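Local coordinates for protein octaprenyl-diphosphate synthase (PDB 4JXN) that probably makes all-trans-octaprenyl diphosphate from farnesyl diphosphate and isopentenyl diphosphate, supplying the precursor of quinone side chains, at residues 239-244 and 267-272; 221-226 and 247-252. All coordinates share one frame; numbering follows the deposited sequence.

Contact 1 (239-244 and 267-272); sequences DDFRER and RTIEKG
Arg244 reaches across to the end of helix 259-270 and takes hold of one backbone oxygen with two nitrogens. Arg244 NE donates to Ile269 O at 2.5 Å, fairly straight at 152°. Arg244 NH1 donates to Ile269 O at 2.8 Å along a more bent path. The oxygen lies almost exactly in the guanidinium plane, while the donors are tilted about 20° out of the carbonyl plane. A bend in the chain at chi3 (62°) turns the group side-on to its acceptor. Gly272 CA lies over one guanidinium face, 3.3 Å from Arg244 NE; with positive phi and no CB, this glycine permits the close approach. With an alanine in place of Arg244, Ile269 O would probably lose both donors and a gap would open beside Gly272.

Segment 239-244 is a short helix and the turn that follows it, and 267-272 is the last part of helix 259-270 with its exit, both within the all-helical isoprenoid synthase fold. Arg244 closes helix 239-242 in a Schellman motif. The positive guanidinium, set among carbonyls at a helix C-terminus, would be favoured by the helix dipole.

Deeper in, Phe241 CD1 packs 4.2 Å from Ile269 CD1, the two side chains crossing at about a right angle. Thr268 OG1, bonded to Phe264 O, sits at the ring's edge, 3.8 Å from Phe241 CE1. Leu279 and Ala282 of helix 278-288 also touch this ring.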
loop_
_atom_site.group_PDB
_atom_site.type_symbol
_atom_site.label_atom_id
_atom_site.label_comp_id
_atom_site.label_asym_id
_atom_site.label_seq_id
_atom_site.Cartn_x
_atom_site.Cartn_y
_atom_site.Cartn_z
ATOM N N ASP A 239 1.287 12.724 26.112
ATOM C CA ASP A 239 1.399 11.536 25.277
ATOM C C ASP A 239 2.617 11.573 24.360
ATOM O O ASP A 239 3.404 10.633 24.325
ATOM C CB ASP A 239 0.119 11.333 24.464
ATOM C CG ASP A 239 -1.028 10.805 25.307
ATOM O OD1 ASP A 239 -0.844 10.659 26.534
ATOM O OD2 ASP A 239 -2.116 10.554 24.752
ATOM N N ASP A 240 2.761 12.661 23.619
ATOM C CA ASP A 240 3.907 12.868 22.723
ATOM C C ASP A 240 5.232 12.817 23.489
ATOM O O ASP A 240 6.244 12.330 22.961
ATOM C CB ASP A 240 3.789 14.207 21.979
ATOM C CG ASP A 240 2.784 14.160 20.835
ATOM O OD1 ASP A 240 2.865 13.222 20.013
ATOM O OD2 ASP A 240 1.924 15.067 20.747
ATOM N N PHE A 241 5.207 13.326 24.726
ATOM C CA PHE A 241 6.356 13.288 25.644
ATOM C C PHE A 241 6.763 11.854 26.018
ATOM O O PHE A 241 7.924 11.478 25.838
ATOM C CB PHE A 241 6.057 14.121 26.904
ATOM C CG PHE A 241 7.133 14.058 27.957
ATOM C CD1 PHE A 241 8.456 14.355 27.641
ATOM C CD2 PHE A 241 6.821 13.721 29.271
ATOM C CE1 PHE A 241 9.445 14.299 28.612
ATOM C CE2 PHE A 241 7.807 13.663 30.245
ATOM C CZ PHE A 241 9.121 13.957 29.915
ATOM N N ARG A 242 5.814 11.051 26.479
ATOM C CA ARG A 242 6.099 9.656 26.768
ATOM C C ARG A 242 6.525 8.921 25.505
ATOM O O ARG A 242 7.463 8.133 25.541
ATOM C CB ARG A 242 4.892 8.992 27.410
ATOM C CG ARG A 242 4.198 9.915 28.390
ATOM C CD ARG A 242 2.851 9.389 28.848
ATOM N NE ARG A 242 2.162 10.308 29.751
ATOM C CZ ARG A 242 0.877 10.633 29.645
ATOM N NH1 ARG A 242 0.139 10.123 28.670
ATOM N NH2 ARG A 242 0.327 11.474 30.508
ATOM N N GLU A 243 5.846 9.207 24.394
ATOM C CA GLU A 243 6.166 8.639 23.067
ATOM C C GLU A 243 7.536 9.031 22.512
ATOM O O GLU A 243 8.002 8.419 21.546
ATOM C CB GLU A 243 5.117 9.051 22.020
ATOM C CG GLU A 243 3.867 8.189 21.961
ATOM C CD GLU A 243 3.008 8.519 20.750
ATOM O OE1 GLU A 243 1.843 8.932 20.932
ATOM O OE2 GLU A 243 3.507 8.384 19.610
ATOM N N ARG A 244 8.157 10.068 23.080
ATOM C CA ARG A 244 9.499 10.500 22.666
ATOM C C ARG A 244 9.445 11.014 21.220
ATOM O O ARG A 244 10.414 10.939 20.455
ATOM C CB ARG A 244 10.520 9.363 22.847
ATOM C CG ARG A 244 10.469 8.711 24.232
ATOM C CD ARG A 244 11.094 7.323 24.250
ATOM N NE ARG A 244 12.507 7.391 23.892
ATOM C CZ ARG A 244 13.274 6.349 23.583
ATOM N NH1 ARG A 244 14.555 6.551 23.258
ATOM N NH2 ARG A 244 12.774 5.118 23.580
ATOM N N ARG A 267 17.885 12.541 28.126
ATOM C CA ARG A 267 17.534 11.397 28.965
ATOM C C ARG A 267 16.125 10.841 28.747
ATOM O O ARG A 267 15.934 9.624 28.709
ATOM C CB ARG A 267 17.696 11.800 30.442
ATOM C CG ARG A 267 17.271 10.747 31.461
ATOM C CD ARG A 267 17.749 11.089 32.875
ATOM N NE ARG A 267 17.053 12.235 33.473
ATOM C CZ ARG A 267 15.795 12.217 33.927
ATOM N NH1 ARG A 267 15.265 13.319 34.448
ATOM N NH2 ARG A 267 15.048 11.116 33.859
ATOM N N THR A 268 15.137 11.729 28.659
ATOM C CA THR A 268 13.717 11.337 28.616
ATOM C C THR A 268 13.197 11.062 27.194
ATOM O O THR A 268 12.074 10.567 27.017
ATOM C CB THR A 268 12.833 12.436 29.243
ATOM O OG1 THR A 268 13.156 13.705 28.655
ATOM C CG2 THR A 268 13.052 12.522 30.748
ATOM N N ILE A 269 14.019 11.400 26.202
ATOM C CA ILE A 269 13.670 11.297 24.789
ATOM C C ILE A 269 14.622 10.312 24.105
ATOM O O ILE A 269 14.187 9.276 23.603
ATOM C CB ILE A 269 13.752 12.681 24.089
ATOM C CG1 ILE A 269 12.864 13.714 24.802
ATOM C CG2 ILE A 269 13.377 12.574 22.616
ATOM C CD1 ILE A 269 11.390 13.365 24.846
ATOM N N GLU A 270 15.917 10.622 24.101
ATOM C CA GLU A 270 16.895 9.768 23.426
ATOM C C GLU A 270 17.247 8.494 24.205
ATOM O O GLU A 270 17.559 7.472 23.597
ATOM C CB GLU A 270 18.147 10.564 23.076
ATOM C CG GLU A 270 17.881 11.630 22.029
ATOM C CD GLU A 270 19.151 12.247 21.484
ATOM O OE1 GLU A 270 20.199 12.136 22.157
ATOM O OE2 GLU A 270 19.097 12.845 20.386
ATOM N N LYS A 271 17.182 8.551 25.533
ATOM C CA LYS A 271 17.357 7.355 26.369
ATOM C C LYS A 271 16.024 6.728 26.794
ATOM O O LYS A 271 15.989 5.593 27.261
ATOM C CB LYS A 271 18.184 7.687 27.612
ATOM C CG LYS A 271 19.667 7.859 27.343
ATOM C CD LYS A 271 20.367 6.518 27.187
ATOM C CE LYS A 271 21.876 6.681 27.196
ATOM N NZ LYS A 271 22.337 7.642 26.156
ATOM N N GLY A 272 14.932 7.474 26.662
ATOM C CA GLY A 272 13.609 6.971 27.022
ATOM C C GLY A 272 13.336 6.805 28.509
ATOM O O GLY A 272 12.227 6.426 28.889
#

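Contact 2 (221-226 and 247-252); sequences DDLLDF and TMPLIK
Phe226 and Pro249 meet in the apolar part of this buried contact, where the end of helix 200-224 packs on the start of helix 248-254. The ring carbon Phe226 CE2 comes 4.0 Å from Pro249 CG, the two side chains running obliquely to each other. Next along the ring, Phe226 CZ lies 4.1 Å from Leu250 CG. The phenyl gets there because CG stands anti to its own carbonyl carbon (chi1 -59°), on a CB already directed at the other segment. Leu223 adds a looser touch, its CD1 4.4 Å from Pro249 CG, and also packs on Thr295 and Ser296 of helix 291-309.

On the polar side, no hydrogen bond joins the two segments. Asp222 points its CB at Thr247, and its OD2 comes within 3.7 Å of Met248 N in the first turn of helix 248-254. Asp222 OD1 is hydrogen-bonded to Gln218 NE2, one turn back in the same helix. The methyl of Thr247 is modelled implausibly close to Asp222, so that spacing is doubtful, as is the methyl's place at the edge of the Phe226 ring. Thr247 is the N-cap residue, yet its OG1 makes no capping bond and turns instead to Lys245 O, weakly.

The sequence Asp221-Asp222-Leu223-Leu224-Asp225 is the second aspartate-rich DDxxD motif of the FPP/GGPP synthase family, whose acidic groups in relatives bind the magnesium ions that hold the allylic diphosphate.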
loop_
_atom_site.group_PDB
_atom_site.type_symbol
_atom_site.label_atom_id
_atom_site.label_comp_id
_atom_site.label_asym_id
_atom_site.label_seq_id
_atom_site.Cartn_x
_atom_site.Cartn_y
_atom_site.Cartn_z
ATOM N N ASP A 221 -3.068 19.846 17.051
ATOM C CA ASP A 221 -2.971 18.557 17.758
ATOM C C ASP A 221 -1.785 18.578 18.708
ATOM O O ASP A 221 -1.915 18.261 19.880
ATOM C CB ASP A 221 -2.803 17.378 16.781
ATOM C CG ASP A 221 -4.138 16.770 16.328
ATOM O OD1 ASP A 221 -5.205 17.412 16.449
ATOM O OD2 ASP A 221 -4.113 15.624 15.833
ATOM N N ASP A 222 -0.627 18.954 18.175
ATOM C CA ASP A 222 0.610 19.062 18.951
ATOM C C ASP A 222 0.415 19.891 20.220
ATOM O O ASP A 222 0.844 19.507 21.314
ATOM C CB ASP A 222 1.686 19.706 18.084
ATOM C CG ASP A 222 2.217 18.775 17.006
ATOM O OD1 ASP A 222 1.711 17.639 16.871
ATOM O OD2 ASP A 222 3.152 19.187 16.288
ATOM N N LEU A 223 -0.245 21.028 20.043
ATOM C CA LEU A 223 -0.549 21.975 21.116
ATOM C C LEU A 223 -1.442 21.393 22.211
ATOM O O LEU A 223 -1.158 21.552 23.397
ATOM C CB LEU A 223 -1.256 23.189 20.506
ATOM C CG LEU A 223 -0.713 24.596 20.729
ATOM C CD1 LEU A 223 0.779 24.610 21.014
ATOM C CD2 LEU A 223 -1.051 25.462 19.519
ATOM N N LEU A 224 -2.523 20.730 21.803
ATOM C CA LEU A 224 -3.521 20.190 22.733
ATOM C C LEU A 224 -3.046 18.941 23.486
ATOM O O LEU A 224 -3.671 18.529 24.463
ATOM C CB LEU A 224 -4.827 19.885 21.991
ATOM C CG LEU A 224 -5.445 21.079 21.252
ATOM C CD1 LEU A 224 -6.801 20.726 20.663
ATOM C CD2 LEU A 224 -5.558 22.272 22.180
ATOM N N ASP A 225 -1.936 18.352 23.045
ATOM C CA ASP A 225 -1.299 17.268 23.789
ATOM C C ASP A 225 -0.626 17.771 25.080
ATOM O O ASP A 225 -0.064 16.974 25.831
ATOM C CB ASP A 225 -0.272 16.548 22.909
ATOM C CG ASP A 225 -0.003 15.135 23.376
ATOM O OD1 ASP A 225 -0.937 14.309 23.316
ATOM O OD2 ASP A 225 1.137 14.853 23.805
ATOM N N PHE A 226 -0.675 19.088 25.310
ATOM C CA PHE A 226 -0.193 19.727 26.539
ATOM C C PHE A 226 -1.295 20.584 27.184
ATOM O O PHE A 226 -1.635 20.394 28.354
ATOM C CB PHE A 226 1.045 20.582 26.232
ATOM C CG PHE A 226 2.198 19.795 25.630
ATOM C CD1 PHE A 226 3.089 19.098 26.445
ATOM C CD2 PHE A 226 2.376 19.730 24.251
ATOM C CE1 PHE A 226 4.137 18.367 25.900
ATOM C CE2 PHE A 226 3.425 19.002 23.700
ATOM C CZ PHE A 226 4.308 18.321 24.526
ATOM N N THR A 247 7.328 16.798 18.926
ATOM C CA THR A 247 6.329 17.824 18.666
ATOM C C THR A 247 7.008 19.207 18.564
ATOM O O THR A 247 8.149 19.386 19.003
ATOM C CB THR A 247 5.326 17.810 19.841
ATOM O OG1 THR A 247 5.112 16.461 20.264
ATOM C CG2 THR A 247 4.026 18.368 19.466
ATOM N N MET A 248 6.323 20.184 17.977
ATOM C CA MET A 248 6.908 21.520 17.825
ATOM C C MET A 248 7.227 22.195 19.165
ATOM O O MET A 248 8.296 22.790 19.310
ATOM C CB MET A 248 6.001 22.434 16.999
ATOM C CG MET A 248 6.614 23.802 16.719
ATOM S SD MET A 248 5.680 24.799 15.539
ATOM C CE MET A 248 6.223 24.075 13.988
ATOM N N PRO A 249 6.295 22.147 20.130
ATOM C CA PRO A 249 6.613 22.704 21.458
ATOM C C PRO A 249 7.904 22.143 22.066
ATOM O O PRO A 249 8.664 22.881 22.713
ATOM C CB PRO A 249 5.419 22.277 22.311
ATOM C CG PRO A 249 4.313 22.044 21.340
ATOM C CD PRO A 249 4.992 21.467 20.140
ATOM N N LEU A 250 8.162 20.855 21.835
ATOM C CA LEU A 250 9.389 20.216 22.324
ATOM C C LEU A 250 10.612 20.686 21.568
ATOM O O LEU A 250 11.676 20.877 22.154
ATOM C CB LEU A 250 9.276 18.691 22.271
ATOM C CG LEU A 250 8.166 18.119 23.164
ATOM C CD1 LEU A 250 7.883 16.667 22.810
ATOM C CD2 LEU A 250 8.525 18.248 24.638
ATOM N N ILE A 251 10.463 20.894 20.266
ATOM C CA ILE A 251 11.581 21.362 19.458
ATOM C C ILE A 251 12.010 22.753 19.881
ATOM O O ILE A 251 13.211 23.070 19.971
ATOM C CB ILE A 251 11.214 21.397 17.954
ATOM C CG1 ILE A 251 11.052 19.978 17.416
ATOM C CG2 ILE A 251 12.282 22.128 17.143
ATOM C CD1 ILE A 251 10.307 19.905 16.103
ATOM N N LYS A 252 11.013 23.599 20.075
ATOM C CA LYS A 252 11.254 24.965 20.473
ATOM C C LYS A 252 11.851 25.035 21.891
ATOM O O LYS A 252 12.647 25.932 22.183
ATOM C CB LYS A 252 9.948 25.752 20.399
ATOM C CG LYS A 252 9.510 26.114 18.990
ATOM C CD LYS A 252 8.447 27.206 19.032
ATOM C CE LYS A 252 7.921 27.572 17.648
ATOM N NZ LYS A 252 8.852 28.476 16.922
#

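How the contacts relate
Contact 2 is the core member of the pair, with every touching residue buried, whereas contact 1 is partly buried and lies farther out, about 23 Å from the chain centre to its own centre against about 16 Å. Their chemistry differs: apolar packing without cross-segment hydrogen bonds in contact 2, an arginine gripping a backbone carbonyl in contact 1. The segments alternate along the chain, helix 239-242 falling between helices 200-224 and 248-254, and the two contacts also touch. Asp225 of the aspartate-rich motif probably accepts a hydrogen bond through OD2 from Asp240 N, 2.7 Å away, and Asp240 also packs on Thr247. Helix 239-242 thus belongs to both neighbourhoods.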